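Local atomic coordinates of major Capsid Protein VP1 (Chimpanzee polyomavirus Bob, PDB entry 6Y9I), a protein that forms the outer shell of a polyomavirus capsid as its major coat protein and probably engages glycan receptors on host cells. Residues Leu10-Gly15 and Thr284-Ala289; Cys69-Leu74 and Gly252-Ala257. All blocks are in the same frame, centred on the assembly; numbering follows the deposited sequence.

Interaction 1: residues Leu10-Gly15 and Thr284-Ala289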
loop_
_atom_site.group_PDB
_atom_site.type_symbol
_atom_site.label_atom_id
_atom_site.label_comp_id
_atom_site.label_asym_id
_atom_site.label_seq_id
_atom_site.Cartn_x
_atom_site.Cartn_y
_atom_site.Cartn_z
ATOM N N LEU A 10 25.050 28.020 18.198
ATOM C CA LEU A 10 26.058 27.483 19.143
ATOM C C LEU A 10 25.454 26.285 19.896
ATOM O O LEU A 10 24.721 25.497 19.262
ATOM C CB LEU A 10 26.488 28.612 20.083
ATOM C CG LEU A 10 27.076 29.844 19.393
ATOM C CD1 LEU A 10 27.353 30.950 20.397
ATOM C CD2 LEU A 10 28.350 29.494 18.628
ATOM N N ASN A 11 25.699 26.188 21.203
ATOM C CA ASN A 11 25.459 24.962 22.011
ATOM C C ASN A 11 23.982 24.915 22.448
ATOM O O ASN A 11 23.427 25.965 22.743
ATOM C CB ASN A 11 26.388 24.910 23.234
ATOM C CG ASN A 11 27.805 25.349 22.919
ATOM O OD1 ASN A 11 28.705 24.518 22.758
ATOM N ND2 ASN A 11 28.011 26.657 22.811
ATOM N N ILE A 12 23.392 23.720 22.520
ATOM C CA ILE A 12 22.143 23.459 23.302
ATOM C C ILE A 12 22.399 23.882 24.754
ATOM O O ILE A 12 23.467 23.529 25.298
ATOM C CB ILE A 12 21.727 21.981 23.205
ATOM C CG1 ILE A 12 21.385 21.603 21.762
ATOM C CG2 ILE A 12 20.593 21.695 24.183
ATOM C CD1 ILE A 12 21.763 20.182 21.353
ATOM N N ILE A 13 21.491 24.655 25.339
ATOM C CA ILE A 13 21.544 25.084 26.764
ATOM C C ILE A 13 20.985 23.961 27.643
ATOM O O ILE A 13 19.924 23.391 27.300
ATOM C CB ILE A 13 20.795 26.421 26.941
ATOM C CG1 ILE A 13 21.583 27.533 26.251
ATOM C CG2 ILE A 13 20.531 26.713 28.401
ATOM C CD1 ILE A 13 21.104 28.913 26.539
ATOM N N THR A 14 21.683 23.653 28.737
ATOM C CA THR A 14 21.319 22.559 29.671
ATOM C C THR A 14 20.900 23.183 30.999
ATOM O O THR A 14 20.958 24.421 31.121
ATOM C CB THR A 14 22.466 21.553 29.831
ATOM O OG1 THR A 14 23.633 22.258 30.260
ATOM C CG2 THR A 14 22.764 20.803 28.553
ATOM N N GLY A 15 20.482 22.348 31.945
ATOM C CA GLY A 15 20.047 22.791 33.279
ATOM C C GLY A 15 18.529 22.835 33.371
ATOM O O GLY A 15 17.824 22.456 32.434
ATOM N N THR A 284 7.580 20.302 21.435
ATOM C CA THR A 284 8.603 20.355 22.504
ATOM C C THR A 284 9.741 21.263 22.032
ATOM O O THR A 284 10.250 21.075 20.899
ATOM C CB THR A 284 9.118 18.956 22.858
ATOM O OG1 THR A 284 8.005 18.172 23.280
ATOM C CG2 THR A 284 10.144 18.983 23.965
ATOM N N LEU A 285 10.117 22.235 22.859
ATOM C CA LEU A 285 11.182 23.206 22.525
ATOM C C LEU A 285 12.252 23.210 23.612
ATOM O O LEU A 285 11.931 22.961 24.791
ATOM C CB LEU A 285 10.554 24.589 22.365
ATOM C CG LEU A 285 9.461 24.678 21.295
ATOM C CD1 LEU A 285 8.087 24.736 21.941
ATOM C CD2 LEU A 285 9.680 25.891 20.405
ATOM N N ARG A 286 13.492 23.453 23.204
ATOM C CA ARG A 286 14.642 23.607 24.139
ATOM C C ARG A 286 15.363 24.924 23.832
ATOM O O ARG A 286 15.256 25.455 22.701
ATOM C CB ARG A 286 15.585 22.408 24.043
ATOM C CG ARG A 286 16.340 22.335 22.730
ATOM C CD ARG A 286 17.193 21.098 22.582
ATOM N NE ARG A 286 17.740 21.059 21.233
ATOM C CZ ARG A 286 18.179 19.967 20.634
ATOM N NH1 ARG A 286 18.211 18.817 21.293
ATOM N NH2 ARG A 286 18.616 20.025 19.389
ATOM N N LYS A 287 16.063 25.442 24.829
ATOM C CA LYS A 287 16.835 26.694 24.705
ATOM C C LYS A 287 18.095 26.364 23.907
ATOM O O LYS A 287 18.738 25.355 24.226
ATOM C CB LYS A 287 17.142 27.262 26.088
ATOM C CG LYS A 287 15.933 27.762 26.849
ATOM C CD LYS A 287 16.314 28.222 28.219
ATOM C CE LYS A 287 15.152 28.775 29.011
ATOM N NZ LYS A 287 15.547 28.895 30.433
ATOM N N ARG A 288 18.376 27.157 22.881
ATOM C CA ARG A 288 19.604 27.069 22.048
ATOM C C ARG A 288 20.361 28.399 22.142
ATOM O O ARG A 288 19.737 29.484 21.957
ATOM C CB ARG A 288 19.233 26.729 20.601
ATOM C CG ARG A 288 20.385 26.787 19.611
ATOM C CD ARG A 288 21.369 25.640 19.690
ATOM N NE ARG A 288 20.781 24.414 19.182
ATOM C CZ ARG A 288 21.468 23.414 18.647
ATOM N NH1 ARG A 288 22.790 23.487 18.576
ATOM N NH2 ARG A 288 20.830 22.357 18.171
ATOM N N ALA A 289 21.662 28.332 22.404
ATOM C CA ALA A 289 22.541 29.524 22.384
ATOM C C ALA A 289 22.811 29.891 20.923
ATOM O O ALA A 289 22.990 28.994 20.084
ATOM C CB ALA A 289 23.822 29.285 23.163
#

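Interaction 2: residues Cys69-Leu74 and Gly252-Ala257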
loop_
_atom_site.group_PDB
_atom_site.type_symbol
_atom_site.label_atom_id
_atom_site.label_comp_id
_atom_site.label_asym_id
_atom_site.label_seq_id
_atom_site.Cartn_x
_atom_site.Cartn_y
_atom_site.Cartn_z
ATOM N N CYS A 69 -3.240 28.400 9.989
ATOM C CA CYS A 69 -1.957 28.739 10.631
ATOM C C CYS A 69 -2.190 29.561 11.899
ATOM O O CYS A 69 -3.214 30.201 12.012
ATOM C CB CYS A 69 -1.016 29.462 9.683
ATOM S SG CYS A 69 -1.597 31.095 9.146
ATOM N N ALA A 70 -1.248 29.490 12.829
ATOM C CA ALA A 70 -1.216 30.303 14.059
ATOM C C ALA A 70 0.250 30.575 14.413
ATOM O O ALA A 70 1.113 29.728 14.134
ATOM C CB ALA A 70 -1.944 29.588 15.162
ATOM N N ARG A 71 0.513 31.767 14.934
ATOM C CA ARG A 71 1.731 32.082 15.701
ATOM C C ARG A 71 1.407 31.912 17.184
ATOM O O ARG A 71 0.416 32.503 17.636
ATOM C CB ARG A 71 2.193 33.517 15.424
ATOM C CG ARG A 71 3.449 33.866 16.213
ATOM C CD ARG A 71 3.882 35.299 15.988
ATOM N NE ARG A 71 4.989 35.682 16.849
ATOM C CZ ARG A 71 4.898 35.935 18.148
ATOM N NH1 ARG A 71 3.737 35.870 18.775
ATOM N NH2 ARG A 71 5.989 36.269 18.821
ATOM N N VAL A 72 2.211 31.142 17.915
ATOM C CA VAL A 72 2.063 30.970 19.395
ATOM C C VAL A 72 3.176 31.782 20.079
ATOM O O VAL A 72 4.363 31.658 19.672
ATOM C CB VAL A 72 2.119 29.481 19.787
ATOM C CG1 VAL A 72 1.980 29.288 21.292
ATOM C CG2 VAL A 72 1.079 28.663 19.036
ATOM N N GLN A 73 2.822 32.606 21.063
ATOM C CA GLN A 73 3.817 33.391 21.829
ATOM C C GLN A 73 4.535 32.446 22.789
ATOM O O GLN A 73 3.842 31.813 23.573
ATOM C CB GLN A 73 3.161 34.512 22.633
ATOM C CG GLN A 73 4.162 35.245 23.502
ATOM C CD GLN A 73 5.151 35.973 22.638
ATOM O OE1 GLN A 73 4.801 36.593 21.644
ATOM N NE2 GLN A 73 6.414 35.885 22.992
ATOM N N LEU A 74 5.869 32.368 22.726
ATOM C CA LEU A 74 6.666 31.523 23.652
ATOM C C LEU A 74 7.087 32.350 24.868
ATOM O O LEU A 74 7.110 33.579 24.815
ATOM C CB LEU A 74 7.875 30.989 22.889
ATOM C CG LEU A 74 7.536 30.058 21.721
ATOM C CD1 LEU A 74 8.767 29.758 20.876
ATOM C CD2 LEU A 74 6.905 28.775 22.215
ATOM N N GLY A 252 8.362 33.420 18.831
ATOM C CA GLY A 252 7.144 32.962 18.140
ATOM C C GLY A 252 7.342 31.600 17.491
ATOM O O GLY A 252 8.347 31.394 16.802
ATOM N N LEU A 253 6.391 30.699 17.717
ATOM C CA LEU A 253 6.307 29.386 17.045
ATOM C C LEU A 253 5.161 29.449 16.026
ATOM O O LEU A 253 4.054 29.809 16.404
ATOM C CB LEU A 253 6.037 28.304 18.090
ATOM C CG LEU A 253 5.994 26.881 17.529
ATOM C CD1 LEU A 253 7.351 26.466 16.988
ATOM C CD2 LEU A 253 5.524 25.942 18.613
ATOM N N PHE A 254 5.416 29.039 14.798
ATOM C CA PHE A 254 4.420 29.096 13.704
ATOM C C PHE A 254 4.044 27.666 13.349
ATOM O O PHE A 254 4.948 26.881 12.989
ATOM C CB PHE A 254 5.016 29.881 12.540
ATOM C CG PHE A 254 5.416 31.287 12.912
ATOM C CD1 PHE A 254 6.534 31.520 13.693
ATOM C CD2 PHE A 254 4.651 32.373 12.511
ATOM C CE1 PHE A 254 6.887 32.813 14.060
ATOM C CE2 PHE A 254 5.005 33.663 12.877
ATOM C CZ PHE A 254 6.128 33.877 13.640
ATOM N N VAL A 255 2.760 27.342 13.458
ATOM C CA VAL A 255 2.211 26.017 13.046
ATOM C C VAL A 255 1.249 26.261 11.889
ATOM O O VAL A 255 0.603 27.343 11.825
ATOM C CB VAL A 255 1.575 25.228 14.209
ATOM C CG1 VAL A 255 2.598 24.951 15.305
ATOM C CG2 VAL A 255 0.385 25.944 14.820
ATOM N N SER A 256 1.261 25.337 10.942
ATOM C CA SER A 256 0.483 25.424 9.684
ATOM C C SER A 256 -0.105 24.052 9.436
ATOM O O SER A 256 0.531 23.040 9.854
ATOM C CB SER A 256 1.328 25.890 8.518
ATOM O OG SER A 256 2.122 26.994 8.872
ATOM N N ALA A 257 -1.298 24.013 8.856
ATOM C CA ALA A 257 -1.979 22.741 8.543
ATOM C C ALA A 257 -2.940 22.910 7.369
ATOM O O ALA A 257 -3.437 24.017 7.086
ATOM C CB ALA A 257 -2.689 22.206 9.761
#

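Interaction 1: residues Leu10-Gly15 and Thr284-Ala289
Leu10 and Asn11 both stand opposite the single residue Ala289, forming a beta bulge in the antiparallel pairing that joins the two terminal strands of the VP1 jelly roll. Three backbone hydrogen bonds carry the pairing. Leu10 N donates a hydrogen bond to Ala289 O (3.0 Å), and Ala289 N donates one to Asn11 O (3.0 Å), so the two residues of the bulge share one partner. Beyond the non-hydrogen-bonded pair Ile12-Arg288, Ile13 N reaches Lys287 O (3.1 Å), arriving from above the carbonyl plane.

Apolar contacts illustrate how a branched side chain can serve two charged neighbours. Ile12 fills the corner formed by two arginines: its CG1 sits over the centre of the Arg288 guanidinium, 3.6 Å from CZ, while its CD1 reaches over one face of the Arg286 guanidinium, 3.7 Å from CZ of that residue. Just past the end of strand 10-12, Ile13 CB packs against Lys287 CB (3.8 Å), and Ile13 CG1 leans on the methyl of Ala289. The lysine chain then runs on, fully extended, to the backbone oxygen of Asp17.

Charged groups complete the account. Arg286 and Arg288 each direct NE to Glu90 OE1 in strand 87-98, which probably offsets the closeness of two positive groups and helps hold their planes in place against Ile12. Bends at chi2 (74°) and chi3 (72°) turn the Arg288 chain toward strand 10-12 and bring its guanidinium beside the bulge. There NH1 donates to Leu10 O at 2.9 Å; the oxygen lies in the guanidinium plane, and the nitrogen meets it nearly head-on, at a C=O...N angle of 163°.

Interaction 2: residues Cys69-Leu74 and Gly252-Ala257
Gln73 OE1 is gripped by both terminal nitrogens of Arg71, the side chain that spans Phe254 and Gly252 on the partner strand. NH1 and NH2 each lie 3.1 Å from OE1; the oxygen is in the guanidinium plane, but both nitrogens approach it from the same face of the Gln73 amide. Gln73 NE2 in turn donates to Leu74 O (3.0 Å), which helps fix the amide's rotation. With CG anti to the backbone N (chi1 180°) and the chain extended to NE, Arg71 runs across one face of the Phe254 ring. Its CG makes a CH-pi contact 4.0 Å from the ring centroid, displaced toward the rim. The guanidinium stands nearly perpendicular to that ring, at 81°, and has Gly252 CA over one face, 3.6 Å from NH2.

Backbone bonds join the antiparallel strands in two reciprocal pairs, Ala70 with Val255 and Val72 with Leu253. The shortest is Val72 N to Leu253 O, at 2.7 Å. Ala70, Val72, Leu253 and Val255 share the face of the sheet opposite that of Arg71 and Phe254, where Leu74 CD1 also packs on Leu253 CB (4.2 Å). This apolar face looks into the jelly-roll sandwich, against Ile22, Leu24 and Leu26 of strand 8-26 and Phe281 and Val283 of strand 272-291, while strand 131-138 hydrogen-bonds along the far edge of strand 252-265.

From the N terminus, strand 8-26 comes first and pairs with strand 272-291 near the C terminus, so interaction 1 closes a loop of nearly the whole chain. Inside that loop, strand 68-73 pairs with strand 252-265, and interaction 2 is therefore nested within interaction 1 and does not cross it. The order reflects a general feature of jelly rolls, in which strands distant in sequence become neighbours. Strands 252-265 and 272-291, consecutive in the chain, lie side by side in one curled sheet and link the two contacts, whose centres are 19 Å apart. They meet directly where Leu285 CD2 packs on Leu74 CD1 (4.0 Å) and on Leu253 CD1.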